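Local coordinates for nickel-dependent hydrogenase large subunit (Allochromatium vinosum, PDB 3MYR), which carries the nickel-iron active centre of a heterodimeric hydrogenase, where H2 is oxidised and its electrons are passed on to an acceptor, at residues S311-V316 with Y398-D403; R406-S411 with E436-V441. One frame throughout, in Å; residues are numbered along the deposited sequence.

Contact 1 (S311-V316 with Y398-D403)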
ATOM      1  N   SER B 311      -2.426  25.191 -20.427  1.00 37.14           N
ATOM      2  CA  SER B 311      -1.735  26.480 -20.531  1.00 39.43           C
ATOM      3  C   SER B 311      -1.802  27.284 -19.222  1.00 40.68           C
ATOM      4  O   SER B 311      -1.177  28.319 -19.152  1.00 42.54           O
ATOM      5  CB  SER B 311      -2.289  27.318 -21.686  1.00 39.22           C
ATOM      6  OG  SER B 311      -3.538  27.866 -21.284  1.00 39.73           O
ATOM      7  N   THR B 312      -2.610  26.854 -18.237  1.00 40.53           N
ATOM      8  CA  THR B 312      -2.776  27.576 -16.951  1.00 40.72           C
ATOM      9  C   THR B 312      -2.676  26.619 -15.758  1.00 39.01           C
ATOM     10  O   THR B 312      -3.495  25.699 -15.619  1.00 39.34           O
ATOM     11  CB  THR B 312      -4.159  28.241 -16.803  1.00 42.11           C
ATOM     12  OG1 THR B 312      -4.447  29.085 -17.921  1.00 46.61           O
ATOM     13  CG2 THR B 312      -4.212  29.104 -15.533  1.00 42.48           C
ATOM     14  N   ILE B 313      -1.712  26.833 -14.880  1.00 36.80           N
ATOM     15  CA  ILE B 313      -1.588  25.990 -13.709  1.00 36.14           C
ATOM     16  C   ILE B 313      -2.195  26.832 -12.634  1.00 34.77           C
ATOM     17  O   ILE B 313      -1.672  27.879 -12.345  1.00 34.14           O
ATOM     18  CB  ILE B 313      -0.098  25.758 -13.363  1.00 36.60           C
ATOM     19  CG1 ILE B 313       0.574  24.985 -14.481  1.00 38.33           C
ATOM     20  CG2 ILE B 313       0.063  24.897 -12.067  1.00 35.12           C
ATOM     21  CD1 ILE B 313      -0.231  23.795 -14.838  1.00 42.44           C
ATOM     22  N   HIS B 314      -3.275  26.382 -12.017  1.00 33.42           N
ATOM     23  CA  HIS B 314      -3.877  27.141 -10.903  1.00 32.23           C
ATOM     24  C   HIS B 314      -3.136  26.830  -9.602  1.00 33.17           C
ATOM     25  O   HIS B 314      -2.682  25.710  -9.388  1.00 32.56           O
ATOM     26  CB  HIS B 314      -5.323  26.757 -10.761  1.00 32.89           C
ATOM     27  CG  HIS B 314      -6.131  27.003 -11.996  1.00 34.48           C
ATOM     28  ND1 HIS B 314      -6.808  28.185 -12.217  1.00 41.50           N
ATOM     29  CD2 HIS B 314      -6.312  26.254 -13.109  1.00 40.92           C
ATOM     30  CE1 HIS B 314      -7.423  28.134 -13.384  1.00 42.88           C
ATOM     31  NE2 HIS B 314      -7.136  26.975 -13.953  1.00 47.31           N
ATOM     32  N   GLU B 315      -2.983  27.824  -8.752  1.00 32.73           N
ATOM     33  CA  GLU B 315      -2.292  27.654  -7.475  1.00 34.05           C
ATOM     34  C   GLU B 315      -3.155  26.905  -6.479  1.00 32.04           C
ATOM     35  O   GLU B 315      -4.367  27.055  -6.465  1.00 32.56           O
ATOM     36  CB  GLU B 315      -1.947  29.030  -6.870  1.00 34.44           C
ATOM     37  CG  GLU B 315      -1.013  29.785  -7.762  1.00 44.89           C
ATOM     38  CD  GLU B 315      -0.581  31.150  -7.189  1.00 59.65           C
ATOM     39  OE1 GLU B 315      -1.381  31.843  -6.496  1.00 62.34           O
ATOM     40  OE2 GLU B 315       0.571  31.525  -7.469  1.00 62.47           O
ATOM     41  N   VAL B 316      -2.490  26.182  -5.581  1.00 32.19           N
ATOM     42  CA  VAL B 316      -3.113  25.356  -4.596  1.00 29.91           C
ATOM     43  C   VAL B 316      -2.693  25.897  -3.251  1.00 30.98           C
ATOM     44  O   VAL B 316      -1.513  26.147  -3.019  1.00 29.28           O
ATOM     45  CB  VAL B 316      -2.705  23.870  -4.793  1.00 29.41           C
ATOM     46  CG1 VAL B 316      -3.314  23.000  -3.676  1.00 27.92           C
ATOM     47  CG2 VAL B 316      -3.245  23.369  -6.170  1.00 27.01           C
ATOM     48  N   TYR B 398       4.457  18.080 -17.734  1.00 27.03           N
ATOM     49  CA  TYR B 398       4.405  18.466 -19.121  1.00 29.76           C
ATOM     50  C   TYR B 398       4.078  19.946 -19.239  1.00 32.10           C
ATOM     51  O   TYR B 398       4.730  20.707 -19.986  1.00 30.89           O
ATOM     52  CB  TYR B 398       3.284  17.662 -19.837  1.00 29.88           C
ATOM     53  CG  TYR B 398       3.354  17.633 -21.370  1.00 33.28           C
ATOM     54  CD1 TYR B 398       2.488  18.434 -22.152  1.00 39.16           C
ATOM     55  CD2 TYR B 398       4.314  16.853 -22.016  1.00 29.07           C
ATOM     56  CE1 TYR B 398       2.545  18.397 -23.568  1.00 47.92           C
ATOM     57  CE2 TYR B 398       4.413  16.817 -23.385  1.00 37.09           C
ATOM     58  CZ  TYR B 398       3.517  17.581 -24.172  1.00 46.91           C
ATOM     59  OH  TYR B 398       3.597  17.497 -25.541  1.00 50.38           O
ATOM     60  N   ALA B 399       3.024  20.350 -18.533  1.00 32.69           N
ATOM     61  CA  ALA B 399       2.543  21.713 -18.630  1.00 33.37           C
ATOM     62  C   ALA B 399       3.624  22.708 -18.199  1.00 35.24           C
ATOM     63  O   ALA B 399       3.654  23.815 -18.710  1.00 37.14           O
ATOM     64  CB  ALA B 399       1.290  21.877 -17.766  1.00 31.94           C
ATOM     65  N   THR B 400       4.486  22.338 -17.246  1.00 33.74           N
ATOM     66  CA  THR B 400       5.455  23.291 -16.681  1.00 34.01           C
ATOM     67  C   THR B 400       6.815  23.165 -17.385  1.00 36.53           C
ATOM     68  O   THR B 400       7.820  23.652 -16.870  1.00 35.34           O
ATOM     69  CB  THR B 400       5.676  23.102 -15.137  1.00 32.47           C
ATOM     70  OG1 THR B 400       6.047  21.746 -14.832  1.00 33.50           O
ATOM     71  CG2 THR B 400       4.391  23.388 -14.355  1.00 33.13           C
ATOM     72  N   GLY B 401       6.883  22.455 -18.512  1.00 35.22           N
ATOM     73  CA  GLY B 401       8.141  22.469 -19.256  1.00 37.08           C
ATOM     74  C   GLY B 401       9.264  21.582 -18.699  1.00 37.82           C
ATOM     75  O   GLY B 401      10.417  21.826 -18.996  1.00 39.46           O
ATOM     76  N   HIS B 402       8.944  20.529 -17.937  1.00 35.59           N
ATOM     77  CA  HIS B 402       9.985  19.565 -17.499  1.00 34.34           C
ATOM     78  C   HIS B 402      10.512  18.841 -18.720  1.00 34.23           C
ATOM     79  O   HIS B 402       9.712  18.172 -19.417  1.00 33.19           O
ATOM     80  CB  HIS B 402       9.435  18.578 -16.455  1.00 32.46           C
ATOM     81  CG  HIS B 402      10.436  17.560 -15.956  1.00 31.57           C
ATOM     82  ND1 HIS B 402      11.137  17.707 -14.762  1.00 35.26           N
ATOM     83  CD2 HIS B 402      10.801  16.357 -16.450  1.00 25.53           C
ATOM     84  CE1 HIS B 402      11.922  16.656 -14.578  1.00 30.01           C
ATOM     85  NE2 HIS B 402      11.733  15.821 -15.587  1.00 33.17           N
ATOM     86  N   ASP B 403      11.830  18.940 -18.985  1.00 33.37           N
ATOM     87  CA  ASP B 403      12.334  18.522 -20.298  1.00 34.18           C
ATOM     88  C   ASP B 403      12.220  17.016 -20.497  1.00 33.57           C
ATOM     89  O   ASP B 403      11.827  16.546 -21.567  1.00 32.50           O
ATOM     90  CB  ASP B 403      13.779  18.930 -20.515  1.00 36.69           C
ATOM     91  CG  ASP B 403      13.928  20.411 -20.961  1.00 42.76           C
ATOM     92  OD1 ASP B 403      12.984  21.055 -21.495  1.00 48.87           O
ATOM     93  OD2 ASP B 403      15.032  20.920 -20.780  1.00 48.22           O
TER
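Ile-313 meets Ala-399 and Thr-400 through hydrocarbon alone, with two different carbons of its longer branch. Its terminal methyl CD1 lies 3.8 Å from Ala-399 CB, while the methylene CG1 comes within 4.1 Å of Thr-400 CG2. The torsions account for this division: CG1 stands beside the backbone N, opposite the carbonyl carbon, and chi2 of -49° folds CD1 back beside CA, where the methyl lies against Ala-399 CB. The Ile-313 and Thr-400 side chains cross at about a right angle, with the threonine methyl CG2 against the isoleucine methylene CG1.

Ala-399 ends helix 390-399, and Thr-400 is the first residue to leave helical backbone angles. The turn that follows is a Schellman motif: Gly-401, with phi 78°, is its C-prime residue, and the evidence is the pair of bonds from Gly-401 N to Tyr-398 O (3.1 Å) and from His-402 N to Leu-397 O. His-402 then stands at the N-cap position of helix 403-416.

At Thr-400, chi1 of 54° sets OG1 between backbone N and carbonyl carbon, from where it hydrogen-bonds to Met-396 O, one turn back; the same rotation leaves CG2 for Ile-313. This is a surface patch, about 102 Å² in all, and its apolar lining continues beyond the two segments: Ile-313 also touches Met-396 and Ile-305, and Thr-400 touches Pro-301 of strand 300-305.

Contact 2 (R406-S411 with E436-V441)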
ATOM      1  N   ARG B 406       8.631  15.904 -20.999  1.00 30.10           N
ATOM      2  CA  ARG B 406       8.137  16.294 -22.282  1.00 32.89           C
ATOM      3  C   ARG B 406       8.654  15.282 -23.331  1.00 31.56           C
ATOM      4  O   ARG B 406       7.928  14.869 -24.228  1.00 30.75           O
ATOM      5  CB  ARG B 406       8.727  17.654 -22.608  1.00 35.03           C
ATOM      6  CG  ARG B 406       7.767  18.650 -23.089  1.00 46.35           C
ATOM      7  CD  ARG B 406       7.230  19.397 -21.911  1.00 54.25           C
ATOM      8  NE  ARG B 406       7.204  20.836 -22.156  1.00 62.74           N
ATOM      9  CZ  ARG B 406       6.298  21.488 -22.890  1.00 68.10           C
ATOM     10  NH1 ARG B 406       6.414  22.808 -22.998  1.00 68.28           N
ATOM     11  NH2 ARG B 406       5.320  20.845 -23.549  1.00 68.09           N
ATOM     12  N   GLU B 407       9.930  14.947 -23.256  1.00 31.42           N
ATOM     13  CA  GLU B 407      10.547  14.006 -24.190  1.00 33.20           C
ATOM     14  C   GLU B 407       9.882  12.630 -24.089  1.00 31.08           C
ATOM     15  O   GLU B 407       9.589  12.008 -25.086  1.00 31.19           O
ATOM     16  CB  GLU B 407      11.986  13.850 -23.789  1.00 35.71           C
ATOM     17  CG  GLU B 407      13.026  13.339 -24.801  1.00 46.97           C
ATOM     18  CD  GLU B 407      14.497  13.685 -24.315  1.00 64.18           C
ATOM     19  OE1 GLU B 407      15.306  14.232 -25.121  1.00 70.90           O
ATOM     20  OE2 GLU B 407      14.843  13.452 -23.110  1.00 67.58           O
ATOM     21  N   LEU B 408       9.643  12.166 -22.878  1.00 27.97           N
ATOM     22  CA  LEU B 408       9.062  10.838 -22.706  1.00 27.84           C
ATOM     23  C   LEU B 408       7.622  10.840 -23.186  1.00 26.01           C
ATOM     24  O   LEU B 408       7.195   9.872 -23.750  1.00 28.54           O
ATOM     25  CB  LEU B 408       9.067  10.388 -21.240  1.00 24.73           C
ATOM     26  CG  LEU B 408      10.443  10.036 -20.657  1.00 29.80           C
ATOM     27  CD1 LEU B 408      10.337   9.948 -19.095  1.00 26.20           C
ATOM     28  CD2 LEU B 408      10.952   8.717 -21.305  1.00 30.23           C
ATOM     29  N   VAL B 409       6.840  11.860 -22.826  1.00 26.70           N
ATOM     30  CA  VAL B 409       5.453  11.916 -23.254  1.00 25.80           C
ATOM     31  C   VAL B 409       5.387  12.002 -24.807  1.00 27.94           C
ATOM     32  O   VAL B 409       4.697  11.202 -25.446  1.00 25.52           O
ATOM     33  CB  VAL B 409       4.649  13.069 -22.591  1.00 26.96           C
ATOM     34  CG1 VAL B 409       3.349  13.274 -23.345  1.00 22.95           C
ATOM     35  CG2 VAL B 409       4.353  12.758 -21.058  1.00 23.84           C
ATOM     36  N   ASP B 410       6.134  12.934 -25.390  1.00 28.03           N
ATOM     37  CA  ASP B 410       6.219  13.049 -26.865  1.00 30.85           C
ATOM     38  C   ASP B 410       6.692  11.786 -27.563  1.00 30.69           C
ATOM     39  O   ASP B 410       6.090  11.392 -28.537  1.00 29.78           O
ATOM     40  CB  ASP B 410       7.072  14.248 -27.327  1.00 31.79           C
ATOM     41  CG  ASP B 410       6.438  15.591 -26.923  1.00 37.88           C
ATOM     42  OD1 ASP B 410       5.203  15.609 -26.622  1.00 39.07           O
ATOM     43  OD2 ASP B 410       7.165  16.621 -26.915  1.00 42.93           O
ATOM     44  N   SER B 411       7.760  11.152 -27.089  1.00 30.55           N
ATOM     45  CA  SER B 411       8.206   9.939 -27.756  1.00 31.50           C
ATOM     46  C   SER B 411       7.216   8.760 -27.526  1.00 31.32           C
ATOM     47  O   SER B 411       6.972   7.981 -28.432  1.00 30.06           O
ATOM     48  CB  SER B 411       9.637   9.564 -27.359  1.00 30.86           C
ATOM     49  OG  SER B 411       9.571   9.051 -26.048  1.00 37.32           O
ATOM     50  N   GLU B 436       6.632   8.144 -15.156  1.00 23.71           N
ATOM     51  CA  GLU B 436       7.110   8.870 -13.970  1.00 23.14           C
ATOM     52  C   GLU B 436       8.042   7.963 -13.180  1.00 22.69           C
ATOM     53  O   GLU B 436       8.947   8.462 -12.508  1.00 23.73           O
ATOM     54  CB  GLU B 436       5.949   9.404 -13.102  1.00 21.80           C
ATOM     55  CG  GLU B 436       5.352   8.326 -12.184  1.00 21.14           C
ATOM     56  CD  GLU B 436       4.310   8.926 -11.220  1.00 28.37           C
ATOM     57  OE1 GLU B 436       3.737   8.180 -10.380  1.00 26.41           O
ATOM     58  OE2 GLU B 436       4.041  10.158 -11.328  1.00 28.98           O
ATOM     59  N   SER B 437       7.875   6.641 -13.286  1.00 21.29           N
ATOM     60  CA  SER B 437       8.909   5.695 -12.732  1.00 22.12           C
ATOM     61  C   SER B 437      10.294   5.896 -13.331  1.00 21.19           C
ATOM     62  O   SER B 437      11.296   5.833 -12.625  1.00 22.07           O
ATOM     63  CB  SER B 437       8.557   4.226 -12.952  1.00 19.94           C
ATOM     64  OG  SER B 437       7.297   3.987 -12.348  1.00 23.38           O
ATOM     65  N   LYS B 438      10.351   6.117 -14.627  1.00 19.53           N
ATOM     66  CA  LYS B 438      11.623   6.405 -15.291  1.00 21.47           C
ATOM     67  C   LYS B 438      12.191   7.748 -14.783  1.00 23.09           C
ATOM     68  O   LYS B 438      13.411   7.908 -14.536  1.00 25.52           O
ATOM     69  CB  LYS B 438      11.408   6.447 -16.826  1.00 22.12           C
ATOM     70  CG  LYS B 438      12.622   6.998 -17.640  1.00 22.79           C
ATOM     71  CD  LYS B 438      13.953   6.227 -17.250  1.00 23.53           C
ATOM     72  CE  LYS B 438      15.108   6.553 -18.258  1.00 26.05           C
ATOM     73  NZ  LYS B 438      16.396   5.889 -17.711  1.00 28.84           N
ATOM     74  N   ILE B 439      11.335   8.725 -14.600  1.00 22.44           N
ATOM     75  CA  ILE B 439      11.849  10.028 -14.156  1.00 23.62           C
ATOM     76  C   ILE B 439      12.424   9.858 -12.735  1.00 23.33           C
ATOM     77  O   ILE B 439      13.467  10.414 -12.428  1.00 25.32           O
ATOM     78  CB  ILE B 439      10.729  11.093 -14.172  1.00 23.57           C
ATOM     79  CG1 ILE B 439      10.346  11.417 -15.653  1.00 22.84           C
ATOM     80  CG2 ILE B 439      11.182  12.397 -13.365  1.00 24.50           C
ATOM     81  CD1 ILE B 439       9.157  12.330 -15.766  1.00 25.23           C
ATOM     82  N   LEU B 440      11.745   9.094 -11.874  1.00 22.71           N
ATOM     83  CA  LEU B 440      12.145   9.001 -10.464  1.00 22.67           C
ATOM     84  C   LEU B 440      13.408   8.165 -10.354  1.00 23.40           C
ATOM     85  O   LEU B 440      14.277   8.415  -9.521  1.00 22.94           O
ATOM     86  CB  LEU B 440      11.057   8.342  -9.632  1.00 23.50           C
ATOM     87  CG  LEU B 440      10.045   9.383  -9.232  1.00 30.21           C
ATOM     88  CD1 LEU B 440       8.845   8.715  -8.644  1.00 29.68           C
ATOM     89  CD2 LEU B 440      10.679  10.211  -8.150  1.00 31.50           C
ATOM     90  N   VAL B 441      13.470   7.097 -11.123  1.00 22.34           N
ATOM     91  CA  VAL B 441      14.636   6.250 -11.021  1.00 25.37           C
ATOM     92  C   VAL B 441      15.930   6.970 -11.468  1.00 26.97           C
ATOM     93  O   VAL B 441      16.912   6.839 -10.791  1.00 28.81           O
ATOM     94  CB  VAL B 441      14.463   4.852 -11.718  1.00 24.77           C
ATOM     95  CG1 VAL B 441      14.876   4.913 -13.186  1.00 21.31           C
ATOM     96  CG2 VAL B 441      15.241   3.876 -10.979  1.00 26.70           C
TER
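Leu-408 and Lys-438 mark the closest backbone approach of two helical segments, their CA atoms 9.0 Å apart, and i to i+4 bonds such as Asp-410 N to Arg-406 O and Leu-440 N to Glu-436 O (each 2.9 Å) confirm regular helix on both sides.

One methyl of Leu-408 does the touching. Its CD1 sits 3.7 Å from Ile-439 CG1 and 4.0 Å from Lys-438 CG, and thus rests against two consecutive residues of the facing helix. The two partners present themselves differently. Leu-408 and Ile-439 run past each other in opposite directions, and the leucine methyl meets the isoleucine at its CG1 methylene. Lys-438 crosses Leu-408 at about a right angle and offers the aliphatic root of its chain.

That root is placed by a first torsion of 169°, with CG opposite the backbone N, after which the chain bends at chi2 (52°) and carries the amino group away from the leucine. NZ ends in salt bridges to Asp-254 of helix 236-265 and to Asp-442; these carboxylates probably stabilise its positive charge, with the guanidinium of Arg-250, a like charge, also close. Lys-438 therefore packs with its carbons and pairs with its nitrogen. Ile-439, which is buried, is further covered by Leu-397, Gln-404 and Ala-405.

Apolar helix-helix packing of this kind joins helix 403-416 to helix 426-456, which also meets helices 86-112 (Leu-440 on Tyr-100) and 236-265 (Val-441 on Met-249), in the helical bundle of the [NiFe] hydrogenase large subunit, away from its metal sites.

Read from the N terminus, the chain leaves strand 300-305, passes through the loop at 311-316, and after 81 intervening residues returns at the end of helix 390-399 to close contact 1. Helix 403-416 follows after a three-residue turn, and contact 2 closes a shorter excursion of 24 residues when helix 426-456 packs against it. The two are in series, neither nested nor crossed, with centres about 16 Å apart. Their neighbouring segments touch: Tyr-398 OH lies 2.7 Å from Asp-410 OD1, a probable hydrogen bond, and the tyrosine ring also makes a cation-pi contact with Arg-406. Thus the surface loop, the helix pair and the long helix are linked in succession.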